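Local coordinates for R.Ecl18kI (Enterobacter cloacae, PDB 2GB7), which recognises the double-stranded DNA sequence 5'-CCNGG-3' and cuts it before the first cytosine as a type II restriction endonuclease, at residues Gln154-Val162 against Glu195-Met204; Tyr222-Val232 against Arg244-Leu252. The protein carries 1 engineered substitution. All blocks are in the same frame, centred on the assembly; numbering follows the deposited sequence.

Contact 1. Residues Gln154-Val162 against Glu195-Met204; sequences QIGKLVDLV and EVNRTGIREM. With nucleotides of chain B.
The guanidinium of Arg198 has Gly156 CA at its edge, near its plane and 3.9 Å from NH2. The carboxylate of Glu195 lies at the edge too, in plane, while Thr199 CG2 covers one face, displaced toward the rim. Arg198 grips Glu195 side-on: NH2 donates almost straight to OE1 (172°) and NE to OE2, both from the syn side, yet NE stands 31° out of the carboxylate plane, so the two groups are slightly twisted. A bend in the arginine chain (chi3 70°) brings these nitrogens round to the carboxylate.

Gly156, with no side chain, lets Glu195 OE1 come within 3.0 Å of its CA. It opens a type I turn to Val159, but its buried N finds no partner. One turn further along the helix, Thr199 packs its CB 3.4 Å from Gln154 O, while its OG1 and its N reach Glu195 O from opposite faces of the carbonyl. A water donates to Thr199 O and, weakly, to Gln154 O. On the second half of the turn, Leu158 CD2 and Val159 CG2 meet Met204 SD, at 3.7 and 4.1 Å, and Val192 also packs on Leu158 and Met204.

Lys157 turns this mostly buried contact's edge to the DNA, its CB 3.2 Å from C5' of DC2 of chain B. A second water accepts from Lys157 N and lies near both Glu195 OE1 and the DC2 phosphate. No direct hydrogen bond joins the segments, so the Arg198 salt bridge sets the Glu195 carboxylate against Gly156, and water relates it to the DNA backbone.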
# COMPACT_ATOMS: atom_id res chain seq x y z
N GLN F 154 -5.69 -6.58 22.07
CA GLN F 154 -4.36 -6.31 22.59
C GLN F 154 -3.78 -5.03 22.01
O GLN F 154 -4.36 -3.95 22.14
CB GLN F 154 -3.42 -7.49 22.31
CG GLN F 154 -3.57 -8.65 23.28
CD GLN F 154 -2.27 -9.01 23.96
OE1 GLN F 154 -2.15 -8.93 25.19
NE2 GLN F 154 -1.27 -9.41 23.17
N ILE F 155 -2.62 -5.17 21.36
CA ILE F 155 -1.95 -4.04 20.73
C ILE F 155 -1.88 -4.32 19.23
O ILE F 155 -1.45 -5.40 18.81
CB ILE F 155 -0.52 -3.83 21.31
CG1 ILE F 155 -0.58 -3.14 22.67
CG2 ILE F 155 0.33 -2.99 20.38
CD1 ILE F 155 0.65 -3.37 23.52
N GLY F 156 -2.30 -3.36 18.42
CA GLY F 156 -2.27 -3.54 16.96
C GLY F 156 -0.87 -3.77 16.44
O GLY F 156 0.08 -3.22 16.99
N LYS F 157 -0.72 -4.57 15.37
CA LYS F 157 0.62 -4.83 14.84
C LYS F 157 1.23 -3.58 14.18
O LYS F 157 2.44 -3.53 13.91
CB LYS F 157 0.64 -6.06 13.91
CG LYS F 157 0.13 -7.36 14.55
CD LYS F 157 0.82 -7.66 15.90
CE LYS F 157 0.35 -8.99 16.49
NZ LYS F 157 0.85 -9.16 17.90
N LEU F 158 0.43 -2.54 13.98
CA LEU F 158 0.95 -1.29 13.39
C LEU F 158 1.50 -0.32 14.49
O LEU F 158 2.09 0.71 14.17
CB LEU F 158 -0.15 -0.74 12.45
CG LEU F 158 -0.72 0.67 12.60
CD1 LEU F 158 -1.84 0.89 11.60
CD2 LEU F 158 -1.19 0.93 14.01
N VAL F 159 1.32 -0.70 15.75
CA VAL F 159 1.97 0.07 16.82
C VAL F 159 3.40 -0.38 16.84
O VAL F 159 3.68 -1.59 16.86
CB VAL F 159 1.38 -0.26 18.17
CG1 VAL F 159 2.22 0.45 19.28
CG2 VAL F 159 -0.08 0.13 18.20
N ASP F 160 4.32 0.58 16.77
CA ASP F 160 5.76 0.29 16.75
C ASP F 160 6.40 0.36 18.13
O ASP F 160 7.25 -0.47 18.45
CB ASP F 160 6.44 1.27 15.84
CG ASP F 160 6.05 1.05 14.40
OD1 ASP F 160 6.00 -0.14 13.95
OD2 ASP F 160 5.72 2.03 13.73
N LEU F 161 6.01 1.37 18.91
CA LEU F 161 6.60 1.60 20.23
C LEU F 161 5.54 1.77 21.28
O LEU F 161 4.53 2.42 21.04
CB LEU F 161 7.44 2.87 20.21
CG LEU F 161 8.56 2.87 19.18
CD1 LEU F 161 9.13 4.24 18.97
CD2 LEU F 161 9.64 1.84 19.52
N VAL F 162 5.77 1.16 22.43
CA VAL F 162 4.85 1.21 23.55
C VAL F 162 5.61 1.72 24.78
O VAL F 162 6.55 1.07 25.23
CB VAL F 162 4.32 -0.18 23.87
CG1 VAL F 162 3.33 -0.12 25.05
CG2 VAL F 162 3.67 -0.87 22.63
N GLU F 195 -7.23 0.14 13.74
CA GLU F 195 -6.54 -0.51 14.84
C GLU F 195 -6.86 0.14 16.19
O GLU F 195 -7.07 -0.57 17.17
CB GLU F 195 -5.04 -0.60 14.59
CG GLU F 195 -4.76 -1.64 13.50
CD GLU F 195 -5.13 -3.05 13.99
OE1 GLU F 195 -4.43 -3.55 14.90
OE2 GLU F 195 -6.11 -3.64 13.50
N VAL F 196 -7.00 1.46 16.19
CA VAL F 196 -7.39 2.17 17.43
C VAL F 196 -8.74 1.69 17.89
O VAL F 196 -8.93 1.32 19.07
CB VAL F 196 -7.38 3.67 17.18
CG1 VAL F 196 -8.06 4.45 18.33
CG2 VAL F 196 -5.95 4.13 17.11
N ASN F 197 -9.69 1.65 16.97
CA ASN F 197 -11.04 1.27 17.36
C ASN F 197 -11.18 -0.21 17.72
O ASN F 197 -11.98 -0.57 18.61
CB ASN F 197 -12.01 1.72 16.30
CG ASN F 197 -12.15 3.23 16.26
OD1 ASN F 197 -12.31 3.82 15.19
ND2 ASN F 197 -12.07 3.86 17.42
N ARG F 198 -10.40 -1.06 17.07
CA ARG F 198 -10.46 -2.49 17.34
C ARG F 198 -10.00 -2.85 18.74
O ARG F 198 -10.54 -3.77 19.34
CB ARG F 198 -9.60 -3.25 16.31
CG ARG F 198 -9.73 -4.77 16.36
CD ARG F 198 -8.95 -5.39 15.20
NE ARG F 198 -7.51 -5.23 15.39
CZ ARG F 198 -6.79 -5.94 16.26
NH1 ARG F 198 -7.38 -6.89 17.00
NH2 ARG F 198 -5.50 -5.70 16.38
N THR F 199 -9.03 -2.10 19.26
CA THR F 199 -8.40 -2.48 20.52
C THR F 199 -8.68 -1.49 21.63
O THR F 199 -8.20 -1.68 22.76
CB THR F 199 -6.87 -2.60 20.35
OG1 THR F 199 -6.37 -1.38 19.80
CG2 THR F 199 -6.52 -3.76 19.40
N GLY F 200 -9.43 -0.44 21.33
CA GLY F 200 -9.82 0.53 22.40
C GLY F 200 -8.68 1.45 22.79
O GLY F 200 -8.67 2.03 23.88
N ILE F 201 -7.73 1.62 21.89
CA ILE F 201 -6.63 2.54 22.13
C ILE F 201 -7.18 3.93 22.45
O ILE F 201 -8.12 4.41 21.82
CB ILE F 201 -5.67 2.52 20.93
CG1 ILE F 201 -4.84 1.26 21.03
CG2 ILE F 201 -4.79 3.76 20.93
CD1 ILE F 201 -4.15 0.91 19.73
N ARG F 202 -6.65 4.56 23.51
CA ARG F 202 -7.12 5.87 23.92
C ARG F 202 -6.72 6.94 22.88
O ARG F 202 -7.52 7.74 22.44
CB ARG F 202 -6.51 6.23 25.27
CG ARG F 202 -7.01 7.57 25.80
CD ARG F 202 -6.31 7.96 27.12
NE ARG F 202 -4.86 8.08 26.91
CZ ARG F 202 -3.95 7.17 27.25
NH1 ARG F 202 -4.31 6.05 27.87
NH2 ARG F 202 -2.67 7.39 26.97
N GLU F 203 -5.46 6.89 22.48
CA GLU F 203 -4.93 7.82 21.50
C GLU F 203 -3.68 7.19 20.93
O GLU F 203 -2.98 6.42 21.59
CB GLU F 203 -4.58 9.16 22.14
CG GLU F 203 -3.58 9.04 23.27
CD GLU F 203 -3.54 10.29 24.13
OE1 GLU F 203 -3.26 11.39 23.55
OE2 GLU F 203 -3.78 10.18 25.38
N MET F 204 -3.39 7.50 19.67
CA MET F 204 -2.16 7.00 19.05
C MET F 204 -1.48 8.15 18.33
O MET F 204 -2.12 8.98 17.66
CB MET F 204 -2.43 5.84 18.06
CG MET F 204 -1.21 4.88 17.82
SD MET F 204 -1.51 3.65 16.57
CE MET F 204 -3.17 3.12 16.96
P DC B 2 -0.90 -7.21 9.96
OP1 DC B 2 -1.41 -7.49 11.33
OP2 DC B 2 -1.85 -7.14 8.82
O5' DC B 2 -0.07 -5.86 10.01
C5' DC B 2 1.11 -5.78 10.80
C4' DC B 2 2.20 -5.06 10.06
O4' DC B 2 2.79 -5.89 9.03
C3' DC B 2 1.78 -3.76 9.38
O3' DC B 2 2.78 -2.79 9.65
C2' DC B 2 1.78 -4.12 7.90
C1' DC B 2 2.90 -5.15 7.83
N1 DC B 2 2.82 -6.09 6.70
C2 DC B 2 3.94 -6.22 5.85
O2 DC B 2 4.96 -5.57 6.11
N3 DC B 2 3.87 -7.06 4.79
C4 DC B 2 2.75 -7.76 4.57
N4 DC B 2 2.73 -8.57 3.51
C5 DC B 2 1.61 -7.65 5.42
C6 DC B 2 1.69 -6.81 6.46
O HOH W 1 -5.60 -1.13 23.68
O HOH W 2 -2.99 -6.36 13.84

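Contact 2. Residues Tyr222-Val232 against Arg244-Leu252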
# COMPACT_ATOMS: atom_id res chain seq x y z
N TYR F 222 -8.35 13.03 13.80
CA TYR F 222 -8.64 13.73 15.06
C TYR F 222 -9.83 13.12 15.77
O TYR F 222 -9.78 12.89 17.00
CB TYR F 222 -8.87 15.21 14.77
CG TYR F 222 -9.20 16.03 15.98
CD1 TYR F 222 -8.18 16.50 16.81
CD2 TYR F 222 -10.51 16.33 16.28
CE1 TYR F 222 -8.48 17.27 17.93
CE2 TYR F 222 -10.82 17.12 17.40
CZ TYR F 222 -9.80 17.56 18.21
OH TYR F 222 -10.13 18.33 19.30
N GLU F 223 -10.89 12.84 15.01
CA GLU F 223 -12.10 12.26 15.62
C GLU F 223 -11.80 10.86 16.12
O GLU F 223 -12.45 10.38 17.07
CB GLU F 223 -13.21 12.22 14.58
CG GLU F 223 -14.61 11.80 15.15
CD GLU F 223 -14.80 10.30 15.32
OE1 GLU F 223 -14.20 9.51 14.54
OE2 GLU F 223 -15.54 9.91 16.26
N ALA F 224 -10.83 10.20 15.47
CA ALA F 224 -10.38 8.86 15.84
C ALA F 224 -9.31 8.85 16.93
O ALA F 224 -8.83 7.76 17.31
CB ALA F 224 -9.91 8.09 14.58
N ASN F 225 -8.97 10.03 17.46
CA ASN F 225 -7.93 10.19 18.46
C ASN F 225 -6.56 9.69 17.98
O ASN F 225 -5.77 9.14 18.74
CB ASN F 225 -8.35 9.54 19.77
CG ASN F 225 -9.56 10.20 20.34
OD1 ASN F 225 -9.52 11.37 20.71
ND2 ASN F 225 -10.64 9.47 20.42
N VAL F 226 -6.29 9.95 16.72
CA VAL F 226 -4.98 9.72 16.14
C VAL F 226 -4.40 11.09 15.82
O VAL F 226 -5.06 11.90 15.17
CB VAL F 226 -5.08 8.90 14.84
CG1 VAL F 226 -3.72 8.77 14.20
CG2 VAL F 226 -5.63 7.51 15.13
N VAL F 227 -3.20 11.35 16.32
CA VAL F 227 -2.57 12.66 16.10
C VAL F 227 -1.37 12.48 15.22
O VAL F 227 -0.51 11.66 15.53
CB VAL F 227 -2.11 13.30 17.42
CG1 VAL F 227 -1.60 14.68 17.14
CG2 VAL F 227 -3.28 13.39 18.37
N VAL F 228 -1.32 13.24 14.12
CA VAL F 228 -0.18 13.19 13.20
C VAL F 228 0.95 14.02 13.79
O VAL F 228 0.73 15.13 14.34
CB VAL F 228 -0.54 13.72 11.82
CG1 VAL F 228 0.66 13.60 10.85
CG2 VAL F 228 -1.76 12.95 11.28
N VAL F 229 2.13 13.42 13.71
CA VAL F 229 3.38 13.98 14.25
C VAL F 229 4.33 14.04 13.07
O VAL F 229 4.55 13.03 12.39
CB VAL F 229 3.96 13.08 15.35
CG1 VAL F 229 5.29 13.60 15.85
CG2 VAL F 229 2.99 12.97 16.54
N THR F 230 4.91 15.20 12.80
CA THR F 230 5.89 15.26 11.69
C THR F 230 7.01 16.21 12.08
O THR F 230 7.09 16.65 13.21
CB THR F 230 5.20 15.68 10.35
OG1 THR F 230 6.05 15.40 9.24
CG2 THR F 230 4.76 17.15 10.34
N THR F 231 7.92 16.47 11.15
CA THR F 231 9.03 17.32 11.47
C THR F 231 8.59 18.76 11.65
O THR F 231 7.49 19.15 11.26
CB THR F 231 10.10 17.29 10.37
OG1 THR F 231 9.51 17.70 9.12
CG2 THR F 231 10.69 15.90 10.24
N VAL F 232 9.49 19.55 12.26
CA VAL F 232 9.20 20.96 12.42
C VAL F 232 9.05 21.57 11.03
O VAL F 232 8.11 22.31 10.78
CB VAL F 232 10.32 21.73 13.21
CG1 VAL F 232 10.05 23.25 13.19
CG2 VAL F 232 10.40 21.24 14.64
N ARG F 244 -3.81 20.74 15.33
CA ARG F 244 -4.04 19.29 15.30
C ARG F 244 -2.85 18.49 14.79
O ARG F 244 -2.84 17.27 14.88
CB ARG F 244 -5.29 18.95 14.50
CG ARG F 244 -6.53 19.55 15.09
CD ARG F 244 -7.74 19.19 14.30
NE ARG F 244 -8.91 19.72 14.98
CZ ARG F 244 -10.16 19.43 14.66
NH1 ARG F 244 -10.43 18.62 13.63
NH2 ARG F 244 -11.14 19.96 15.38
N VAL F 245 -1.87 19.18 14.23
CA VAL F 245 -0.68 18.53 13.71
C VAL F 245 0.46 18.87 14.67
O VAL F 245 0.64 20.05 15.02
CB VAL F 245 -0.36 19.02 12.27
CG1 VAL F 245 0.98 18.50 11.80
CG2 VAL F 245 -1.50 18.59 11.27
N LEU F 246 1.16 17.85 15.13
CA LEU F 246 2.22 18.04 16.16
C LEU F 246 3.57 17.82 15.51
O LEU F 246 3.67 17.22 14.43
CB LEU F 246 2.07 17.01 17.29
CG LEU F 246 0.92 17.16 18.29
CD1 LEU F 246 1.05 16.08 19.38
CD2 LEU F 246 0.83 18.53 18.89
N THR F 247 4.61 18.32 16.16
CA THR F 247 5.98 18.04 15.74
C THR F 247 6.56 16.91 16.58
O THR F 247 6.06 16.64 17.66
CB THR F 247 6.87 19.26 15.94
OG1 THR F 247 6.89 19.58 17.35
CG2 THR F 247 6.35 20.41 15.12
N PHE F 248 7.64 16.28 16.11
CA PHE F 248 8.35 15.32 16.96
C PHE F 248 8.77 15.93 18.29
O PHE F 248 8.81 15.25 19.29
CB PHE F 248 9.55 14.75 16.24
CG PHE F 248 9.16 13.86 15.10
CD1 PHE F 248 8.61 12.62 15.36
CD2 PHE F 248 9.27 14.29 13.79
CE1 PHE F 248 8.23 11.78 14.26
CE2 PHE F 248 8.88 13.49 12.73
CZ PHE F 248 8.35 12.25 12.97
N GLU F 249 9.06 17.22 18.27
CA GLU F 249 9.41 17.90 19.51
C GLU F 249 8.29 17.86 20.56
O GLU F 249 8.54 17.62 21.75
CB GLU F 249 9.81 19.33 19.17
CG GLU F 249 11.23 19.45 18.62
CD GLU F 249 11.45 18.94 17.19
OE1 GLU F 249 10.48 18.61 16.47
OE2 GLU F 249 12.64 18.92 16.77
N ASP F 250 7.06 18.10 20.10
CA ASP F 250 5.86 18.06 20.92
C ASP F 250 5.70 16.66 21.48
O ASP F 250 5.50 16.47 22.71
CB ASP F 250 4.62 18.40 20.07
CG ASP F 250 4.61 19.81 19.54
OD1 ASP F 250 5.19 20.73 20.18
OD2 ASP F 250 3.93 20.03 18.50
N MET F 251 5.81 15.67 20.60
CA MET F 251 5.67 14.27 20.98
C MET F 251 6.67 13.86 22.03
O MET F 251 6.31 13.20 23.01
CB MET F 251 5.78 13.34 19.76
CG MET F 251 5.42 11.91 20.15
SD MET F 251 5.56 10.82 18.71
CE MET F 251 7.32 10.63 18.64
N LEU F 252 7.94 14.23 21.85
CA LEU F 252 8.98 13.86 22.82
C LEU F 252 8.75 14.50 24.18
O LEU F 252 8.99 13.87 25.22
CB LEU F 252 10.36 14.20 22.28
CG LEU F 252 11.05 13.07 21.53
CD1 LEU F 252 11.50 11.97 22.51
CD2 LEU F 252 10.17 12.41 20.41
O HOH W 3 -2.96 15.31 13.16
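Val229 and Phe248 mark the tightly packed part of this contact. CG1 of Val229, trans to the backbone N (chi1 176°), lies over a face of the Phe248 ring as a CH-pi contact, 3.5 Å from CD1. Met251 crosses the same valine at about a right angle, its CB 3.9 Å from CG1.

Alongside, the parallel strands 226-230 and 245-247 are joined by Leu246 N to Val228 O (2.9 Å, 173°) and Thr230 N to Leu246 O. A more bent bond, Phe248 N to Thr230 O, carries the pairing into the first residue of helix 248-259. That helix starts with a capping box: Asp250 N donates to Thr247 OG1, and Thr247 N to Asp250 OD2 from above the carboxylate plane.

At the other end a water takes the place of a direct backbone bond, accepting from Val228 N and donating to Arg244 O at 2.6 Å, just before strand 245-247. Further out, the extended Arg244 lays its guanidinium flat on exposed Tyr222, planes 7° apart and centres 3.6 Å apart, a cation-pi stack, while Arg244 CD adds a CH-pi contact.

The contact closes the beta-alpha-beta unit made by strand 226-230, helix 232-238 and strand 245-247. Strand 204-207 flanks strand 226-230, with Tyr205 packing on Val229 and Leu246; helix 215-223 covers Val228 and Val245, and Pro49 and Ile53 of helix 49-77 meet Phe248.

In the fold
Both contacts reach one mixed sheet, but in different ways. Contact 1 is mostly buried and sets a loop and turn against the end of helix 191-199 beside the bound DNA; side-chain ion pairing and ordered water are prominent there. Contact 2, at an outer strand about 11 Å (nearest atom) from nucleic acid, is partly buried: strand hydrogen bonds and a buried valine and phenylalanine cluster give way outward to the Tyr222 and Arg244 stack. Their centres are 16 Å apart, and Met204 connects them: its O and Val227 N are 2.9 Å apart, and its N and Asn225 O 3.0 Å, both probable hydrogen bonds that run strand 204-207 alongside strand 226-230.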